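Antigen, P35 (Borreliella spielmanii A14S, PDB 6HPN) is an outer surface protein, probably lipid-anchored, of the PFam54 family, an orthologue of Borrelia burgdorferi BBA64, and is thought to take part in Lyme disease pathogenesis. Local coordinates at residues K150-D155 and N215-I220. Numbering follows the deposited sequence.
Sequences KTLYYD and NTTTNI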
# COMPACT_ATOMS: atom_id res chain seq x y z
N LYS A 150 -23.06 -2.89 3.87
CA LYS A 150 -22.18 -3.75 4.70
C LYS A 150 -20.94 -4.18 3.90
O LYS A 150 -19.84 -4.26 4.49
CB LYS A 150 -22.96 -4.94 5.24
CG LYS A 150 -23.98 -4.54 6.31
CD LYS A 150 -24.78 -5.68 6.85
CE LYS A 150 -25.28 -5.39 8.25
NZ LYS A 150 -25.84 -6.61 8.89
N THR A 151 -21.10 -4.41 2.60
CA THR A 151 -19.96 -4.81 1.75
C THR A 151 -18.96 -3.67 1.75
O THR A 151 -17.77 -3.94 1.97
CB THR A 151 -20.39 -5.20 0.34
OG1 THR A 151 -21.34 -6.26 0.39
CG2 THR A 151 -19.20 -5.62 -0.49
N LEU A 152 -19.43 -2.44 1.54
CA LEU A 152 -18.60 -1.21 1.60
C LEU A 152 -17.88 -1.12 2.97
O LEU A 152 -16.64 -0.91 3.01
CB LEU A 152 -19.51 -0.01 1.36
CG LEU A 152 -20.08 0.12 -0.06
CD1 LEU A 152 -20.85 1.43 -0.23
CD2 LEU A 152 -18.99 0.00 -1.13
N TYR A 153 -18.63 -1.26 4.06
CA TYR A 153 -18.12 -1.09 5.44
C TYR A 153 -17.03 -2.13 5.69
O TYR A 153 -15.91 -1.76 5.95
CB TYR A 153 -19.28 -1.17 6.43
CG TYR A 153 -18.84 -1.20 7.87
CD1 TYR A 153 -18.61 -0.03 8.58
CD2 TYR A 153 -18.65 -2.41 8.51
CE1 TYR A 153 -18.17 -0.07 9.90
CE2 TYR A 153 -18.25 -2.47 9.83
CZ TYR A 153 -17.99 -1.30 10.51
OH TYR A 153 -17.57 -1.41 11.78
N TYR A 154 -17.36 -3.42 5.52
CA TYR A 154 -16.46 -4.56 5.81
C TYR A 154 -15.31 -4.60 4.81
O TYR A 154 -14.26 -5.15 5.17
CB TYR A 154 -17.26 -5.88 5.90
CG TYR A 154 -18.07 -5.96 7.16
CD1 TYR A 154 -17.45 -5.94 8.41
CD2 TYR A 154 -19.45 -5.97 7.12
CE1 TYR A 154 -18.19 -5.95 9.59
CE2 TYR A 154 -20.20 -6.00 8.29
CZ TYR A 154 -19.57 -5.99 9.53
OH TYR A 154 -20.33 -6.02 10.68
N ASP A 155 -15.43 -3.98 3.63
CA ASP A 155 -14.32 -3.98 2.63
C ASP A 155 -13.10 -3.28 3.23
O ASP A 155 -11.95 -3.77 3.08
CB ASP A 155 -14.77 -3.40 1.29
CG ASP A 155 -15.47 -4.39 0.35
OD1 ASP A 155 -15.51 -5.62 0.69
OD2 ASP A 155 -15.94 -3.92 -0.75
N ASN A 215 -13.93 -3.82 -8.26
CA ASN A 215 -15.06 -4.15 -9.16
C ASN A 215 -16.37 -4.12 -8.37
O ASN A 215 -17.37 -3.54 -8.86
CB ASN A 215 -14.86 -5.48 -9.87
CG ASN A 215 -13.94 -5.36 -11.08
OD1 ASN A 215 -13.80 -4.27 -11.64
ND2 ASN A 215 -13.34 -6.46 -11.51
N THR A 216 -16.38 -4.73 -7.19
CA THR A 216 -17.60 -4.84 -6.38
C THR A 216 -18.03 -3.43 -5.95
O THR A 216 -19.25 -3.12 -6.08
CB THR A 216 -17.40 -5.75 -5.18
OG1 THR A 216 -17.31 -7.09 -5.67
CG2 THR A 216 -18.54 -5.64 -4.20
N THR A 217 -17.10 -2.63 -5.43
CA THR A 217 -17.36 -1.20 -5.08
C THR A 217 -18.00 -0.47 -6.27
O THR A 217 -19.04 0.18 -6.11
CB THR A 217 -16.06 -0.49 -4.71
OG1 THR A 217 -15.46 -1.12 -3.59
CG2 THR A 217 -16.26 0.95 -4.32
N THR A 218 -17.38 -0.56 -7.45
CA THR A 218 -17.81 0.19 -8.66
C THR A 218 -19.25 -0.18 -9.04
O THR A 218 -20.05 0.76 -9.28
CB THR A 218 -16.80 -0.01 -9.80
OG1 THR A 218 -15.51 0.32 -9.29
CG2 THR A 218 -17.14 0.85 -11.00
N ASN A 219 -19.55 -1.49 -9.07
CA ASN A 219 -20.90 -2.07 -9.35
C ASN A 219 -21.92 -1.52 -8.36
O ASN A 219 -23.00 -1.08 -8.77
CB ASN A 219 -20.86 -3.61 -9.33
CG ASN A 219 -20.43 -4.18 -10.67
OD1 ASN A 219 -20.47 -3.48 -11.67
ND2 ASN A 219 -20.03 -5.43 -10.71
N ILE A 220 -21.58 -1.49 -7.08
CA ILE A 220 -22.50 -1.05 -6.00
C ILE A 220 -22.84 0.42 -6.18
O ILE A 220 -23.98 0.78 -5.84
CB ILE A 220 -21.89 -1.35 -4.62
CG1 ILE A 220 -22.04 -2.83 -4.28
CG2 ILE A 220 -22.53 -0.47 -3.56
CD1 ILE A 220 -21.40 -3.23 -2.98
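Ile220 reaches Thr151 and Leu152 with two different branches, and this fork is the centre of a contact between two roughly antiparallel helices whose segment axes run 10.5 Å apart at 147°. Its CD1 meets Thr151 CB at 4.0 Å, carried there by an extended side chain (chi2 176°), while its CG2 lies 4.2 Å from Leu152 CD1, the two side chains lying alongside and pointing opposite ways. Beside this apolar patch, two threonines touch through their methyl groups, meeting nearly perpendicularly with Thr151 CG2 3.8 Å from Thr216 CG2. A chi1 of -58° in Thr151 and -71° in Thr216 tucks each hydroxyl back toward the preceding turn, where Thr151 OG1 bonds Pro147 O and Thr216 OG1 bonds Asn212 O. Across this contact each threonine thus presents its methyl, its hydroxyl being spent on its own helix.

This closest approach is on the partly exposed side, whereas the looser spot is interior: between the buried Asp155 and Thr217, OD2 is 4.0 Å from OG1, too long for a hydrogen bond, and the Thr217 hydroxyl bonds Leu213 O instead. Within this all-helical Bbcrasp-1-type region of a longer protein, the loop residue Leu144 touches both Leu152 and Ile220, and the pair of helices 146-179 and 200-221 packs against helix 16-40 through Leu152 on Ile25 and against helix 106-135 through Thr217 on Ile130 and Lys133.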